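PDB 1ZA0: putative acyl-[acyl-carrier-protein] desaturase DesA2 from Mycobacterium tuberculosis, which probably takes part in mycobacterial fatty acid biosynthesis as a diiron desaturase that introduces double bonds into acyl chains carried by acyl carrier protein. Local coordinates for residues 64-75 with 228-239. Residues are numbered along the deposited sequence; the frame is centred on the assembly and turned at random.
Sequences TITDACEILLIL and DIEAYRDKLQNV
Lys235 runs straight through chi3 and bends only at chi4, while Glu70 is extended beyond CG, and this brings Lys235 NZ to Glu70 OE1 as the two chains cross at about a right angle. The two atoms lie 2.4 Å apart, a salt bridge modelled so short that its exact length is doubtful, and Asp67 OD1 joins as a long second partner of the ammonium group. Asp67 divides its carboxylate: OD2 accepts a hydrogen bond from Asn238 ND2 at 3.0 Å (N-H...O 151°), the amide coming from above the carboxylate plane, with the two flat groups turned 62° apart. The amide nitrogen also lies against the methyl CG2 of Thr64. Beside this polar row, Val239 fits as a knob into the hole formed by Thr64, Asp67, Ala68 and Ile71, its CG1 3.9 Å from Ala68 CB. Ile71 CD1 reaches Val239 CG1 tip to tip and touches Leu236 CD2 at 3.7 Å, whereas its CG1 meets the edge of the Tyr232 ring at CD2, also 3.7 Å away. Within its own segment the ring is sandwiched, with Lys235 CD over the centre of one face and Ile229 CG2 toward the rim of the other. Tyr232 stands at the N-cap of helix 233-241, closing the type II turn that begins at Ile229, and Ile229 CD1 packs 3.8 Å from Ile74 CG2. Helix 63-77 thus carries the later turn and helix on one flank, while Leu72 on another flank packs against helix 148-172 of the ferritin-like bundle. The contact therefore sets apolar packing of Val239, Ile71 and Leu236 beside a lysine whose positive charge is probably stabilised by two carboxylates, that of Asp67 the more distant.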
loop_
_atom_site.group_PDB
_atom_site.type_symbol
_atom_site.label_atom_id
_atom_site.label_comp_id
_atom_site.label_asym_id
_atom_site.label_seq_id
_atom_site.Cartn_x
_atom_site.Cartn_y
_atom_site.Cartn_z
ATOM N N THR A 64 0.120 1.264 -18.407
ATOM C CA THR A 64 0.108 2.031 -17.140
ATOM C C THR A 64 -0.456 1.203 -15.999
ATOM O O THR A 64 0.067 1.270 -14.875
ATOM C CB THR A 64 -0.685 3.321 -17.211
ATOM O OG1 THR A 64 -2.023 3.060 -17.689
ATOM C CG2 THR A 64 -0.027 4.307 -18.240
ATOM N N ILE A 65 -1.520 0.466 -16.309
ATOM C CA ILE A 65 -2.242 -0.307 -15.341
ATOM C C ILE A 65 -1.376 -1.470 -14.853
ATOM O O ILE A 65 -1.272 -1.697 -13.623
ATOM C CB ILE A 65 -3.587 -0.798 -15.892
ATOM C CG1 ILE A 65 -4.515 0.397 -16.240
ATOM C CG2 ILE A 65 -4.209 -1.773 -14.906
ATOM C CD1 ILE A 65 -4.675 1.386 -15.159
ATOM N N THR A 66 -0.750 -2.199 -15.787
ATOM C CA THR A 66 0.132 -3.330 -15.396
ATOM C C THR A 66 1.429 -2.892 -14.708
ATOM O O THR A 66 1.883 -3.550 -13.784
ATOM C CB THR A 66 0.464 -4.260 -16.638
ATOM O OG1 THR A 66 1.045 -3.497 -17.684
ATOM C CG2 THR A 66 -0.783 -4.824 -17.243
ATOM N N ASP A 67 2.019 -1.761 -15.114
ATOM C CA ASP A 67 3.150 -1.238 -14.403
ATOM C C ASP A 67 2.774 -0.955 -12.946
ATOM O O ASP A 67 3.522 -1.304 -12.024
ATOM C CB ASP A 67 3.655 0.075 -14.998
ATOM C CG ASP A 67 4.373 -0.079 -16.363
ATOM O OD1 ASP A 67 4.660 -1.221 -16.798
ATOM O OD2 ASP A 67 4.668 0.943 -17.028
ATOM N N ALA A 68 1.644 -0.271 -12.744
ATOM C CA ALA A 68 1.148 0.051 -11.383
ATOM C C ALA A 68 0.965 -1.248 -10.550
ATOM O O ALA A 68 1.332 -1.299 -9.362
ATOM C CB ALA A 68 -0.116 0.815 -11.460
ATOM N N CYS A 69 0.423 -2.278 -11.177
ATOM C CA CYS A 69 0.189 -3.531 -10.482
ATOM C C CYS A 69 1.518 -4.252 -10.093
ATOM O O CYS A 69 1.584 -4.880 -9.076
ATOM C CB CYS A 69 -0.671 -4.484 -11.300
ATOM S SG CYS A 69 -2.397 -3.995 -11.435
ATOM N N GLU A 70 2.507 -4.195 -10.962
ATOM C CA GLU A 70 3.814 -4.796 -10.707
ATOM C C GLU A 70 4.518 -4.097 -9.583
ATOM O O GLU A 70 5.090 -4.754 -8.728
ATOM C CB GLU A 70 4.700 -4.801 -11.950
ATOM C CG GLU A 70 4.094 -5.643 -13.042
ATOM C CD GLU A 70 4.927 -5.706 -14.299
ATOM O OE1 GLU A 70 5.036 -4.721 -15.064
ATOM O OE2 GLU A 70 5.461 -6.812 -14.518
ATOM N N ILE A 71 4.411 -2.763 -9.536
ATOM C CA ILE A 71 4.962 -2.018 -8.404
ATOM C C ILE A 71 4.307 -2.437 -7.108
ATOM O O ILE A 71 4.999 -2.679 -6.114
ATOM C CB ILE A 71 4.799 -0.483 -8.638
ATOM C CG1 ILE A 71 5.696 -0.045 -9.791
ATOM C CG2 ILE A 71 5.087 0.314 -7.302
ATOM C CD1 ILE A 71 5.240 1.302 -10.402
ATOM N N LEU A 72 2.970 -2.595 -7.105
ATOM C CA LEU A 72 2.248 -2.993 -5.883
ATOM C C LEU A 72 2.658 -4.367 -5.388
ATOM O O LEU A 72 2.846 -4.636 -4.157
ATOM C CB LEU A 72 0.729 -3.005 -6.071
ATOM C CG LEU A 72 -0.032 -1.718 -5.939
ATOM C CD1 LEU A 72 -1.542 -1.909 -6.255
ATOM C CD2 LEU A 72 0.211 -1.122 -4.585
ATOM N N LEU A 73 2.773 -5.240 -6.363
ATOM C CA LEU A 73 3.107 -6.617 -6.074
ATOM C C LEU A 73 4.484 -6.724 -5.446
ATOM O O LEU A 73 4.678 -7.430 -4.395
ATOM C CB LEU A 73 2.995 -7.432 -7.338
ATOM C CG LEU A 73 3.459 -8.883 -7.163
ATOM C CD1 LEU A 73 2.621 -9.617 -6.063
ATOM C CD2 LEU A 73 3.447 -9.613 -8.472
ATOM N N ILE A 74 5.445 -5.984 -6.009
ATOM C CA ILE A 74 6.814 -6.016 -5.488
ATOM C C ILE A 74 6.829 -5.504 -4.047
ATOM O O ILE A 74 7.469 -6.074 -3.167
ATOM C CB ILE A 74 7.767 -5.149 -6.369
ATOM C CG1 ILE A 74 7.965 -5.739 -7.766
ATOM C CG2 ILE A 74 9.136 -4.915 -5.696
ATOM C CD1 ILE A 74 8.834 -6.923 -7.789
ATOM N N LEU A 75 6.135 -4.406 -3.810
ATOM C CA LEU A 75 6.074 -3.799 -2.469
ATOM C C LEU A 75 5.359 -4.723 -1.471
ATOM O O LEU A 75 5.796 -4.913 -0.324
ATOM C CB LEU A 75 5.366 -2.460 -2.540
ATOM C CG LEU A 75 6.091 -1.324 -3.280
ATOM C CD1 LEU A 75 5.290 -0.054 -3.238
ATOM C CD2 LEU A 75 7.547 -1.119 -2.702
ATOM N N ASP A 228 12.654 2.636 -4.503
ATOM C CA ASP A 228 13.728 1.705 -4.136
ATOM C C ASP A 228 13.822 0.465 -5.071
ATOM O O ASP A 228 14.730 -0.364 -4.898
ATOM C CB ASP A 228 13.519 1.203 -2.677
ATOM C CG ASP A 228 12.142 0.429 -2.476
ATOM O OD1 ASP A 228 11.051 0.875 -2.990
ATOM O OD2 ASP A 228 12.060 -0.647 -1.821
ATOM N N ILE A 229 12.927 0.341 -6.055
ATOM C CA ILE A 229 12.963 -0.805 -6.949
ATOM C C ILE A 229 13.942 -0.570 -8.112
ATOM O O ILE A 229 13.781 0.322 -8.940
ATOM C CB ILE A 229 11.563 -1.222 -7.492
ATOM C CG1 ILE A 229 10.541 -1.440 -6.348
ATOM C CG2 ILE A 229 11.686 -2.514 -8.342
ATOM C CD1 ILE A 229 9.100 -1.336 -6.826
ATOM N N GLU A 230 14.944 -1.448 -8.130
ATOM C CA GLU A 230 15.963 -1.577 -9.168
ATOM C C GLU A 230 15.304 -1.657 -10.537
ATOM O O GLU A 230 14.526 -2.577 -10.770
ATOM C CB GLU A 230 16.755 -2.896 -8.899
ATOM C CG GLU A 230 17.979 -3.114 -9.777
ATOM C CD GLU A 230 19.034 -2.101 -9.424
ATOM O OE1 GLU A 230 19.143 -1.068 -10.135
ATOM O OE2 GLU A 230 19.706 -2.331 -8.391
ATOM N N ALA A 231 15.580 -0.700 -11.414
ATOM C CA ALA A 231 15.216 -0.849 -12.822
ATOM C C ALA A 231 13.721 -0.642 -13.090
ATOM O O ALA A 231 13.188 -1.164 -14.063
ATOM C CB ALA A 231 15.650 -2.253 -13.352
ATOM N N TYR A 232 13.048 0.109 -12.220
ATOM C CA TYR A 232 11.621 0.380 -12.392
ATOM C C TYR A 232 11.383 1.855 -12.740
ATOM O O TYR A 232 10.265 2.327 -12.762
ATOM C CB TYR A 232 10.856 -0.064 -11.138
ATOM C CG TYR A 232 10.196 -1.433 -11.232
ATOM C CD1 TYR A 232 10.829 -2.516 -11.835
ATOM C CD2 TYR A 232 8.932 -1.641 -10.686
ATOM C CE1 TYR A 232 10.199 -3.783 -11.894
ATOM C CE2 TYR A 232 8.306 -2.885 -10.730
ATOM C CZ TYR A 232 8.923 -3.949 -11.340
ATOM O OH TYR A 232 8.284 -5.169 -11.352
ATOM N N ARG A 233 12.452 2.554 -13.096
ATOM C CA ARG A 233 12.392 3.993 -13.386
ATOM C C ARG A 233 11.316 4.293 -14.422
ATOM O O ARG A 233 10.544 5.234 -14.259
ATOM C CB ARG A 233 13.779 4.524 -13.860
ATOM N N ASP A 234 11.283 3.486 -15.482
ATOM C CA ASP A 234 10.304 3.633 -16.567
ATOM C C ASP A 234 8.863 3.425 -16.101
ATOM O O ASP A 234 7.969 4.179 -16.488
ATOM C CB ASP A 234 10.602 2.589 -17.658
ATOM C CG ASP A 234 11.838 2.951 -18.504
ATOM O OD1 ASP A 234 12.568 3.915 -18.130
ATOM O OD2 ASP A 234 12.137 2.330 -19.563
ATOM N N LYS A 235 8.640 2.368 -15.312
ATOM C CA LYS A 235 7.311 2.084 -14.751
ATOM C C LYS A 235 6.844 3.199 -13.820
ATOM O O LYS A 235 5.699 3.662 -13.947
ATOM C CB LYS A 235 7.270 0.720 -14.023
ATOM C CG LYS A 235 7.842 -0.423 -14.854
ATOM C CD LYS A 235 7.564 -1.790 -14.258
ATOM C CE LYS A 235 8.185 -2.861 -15.130
ATOM N NZ LYS A 235 7.164 -3.703 -15.720
ATOM N N LEU A 236 7.722 3.654 -12.934
ATOM C CA LEU A 236 7.381 4.790 -12.032
ATOM C C LEU A 236 6.990 6.006 -12.821
ATOM O O LEU A 236 6.026 6.652 -12.483
ATOM C CB LEU A 236 8.502 5.182 -11.046
ATOM C CG LEU A 236 8.904 4.211 -9.938
ATOM C CD1 LEU A 236 9.898 4.862 -8.920
ATOM C CD2 LEU A 236 7.779 3.700 -9.184
ATOM N N GLN A 237 7.724 6.320 -13.899
ATOM C CA GLN A 237 7.425 7.519 -14.713
ATOM C C GLN A 237 6.068 7.352 -15.415
ATOM O O GLN A 237 5.234 8.277 -15.496
ATOM C CB GLN A 237 8.552 7.746 -15.753
ATOM C CG GLN A 237 8.568 9.156 -16.397
ATOM C CD GLN A 237 8.640 10.271 -15.368
ATOM O OE1 GLN A 237 9.529 10.257 -14.508
ATOM N NE2 GLN A 237 7.696 11.219 -15.424
ATOM N N ASN A 238 5.814 6.139 -15.883
ATOM C CA ASN A 238 4.560 5.867 -16.555
ATOM C C ASN A 238 3.357 6.063 -15.572
ATOM O O ASN A 238 2.398 6.722 -15.877
ATOM C CB ASN A 238 4.590 4.440 -17.115
ATOM C CG ASN A 238 3.732 4.260 -18.354
ATOM O OD1 ASN A 238 3.536 5.193 -19.143
ATOM N ND2 ASN A 238 3.215 3.051 -18.533
ATOM N N VAL A 239 3.459 5.532 -14.351
ATOM C CA VAL A 239 2.343 5.658 -13.390
ATOM C C VAL A 239 2.234 7.106 -12.922
ATOM O O VAL A 239 1.169 7.566 -12.670
ATOM C CB VAL A 239 2.387 4.633 -12.202
ATOM C CG1 VAL A 239 2.652 3.202 -12.672
ATOM C CG2 VAL A 239 3.327 5.031 -11.140
#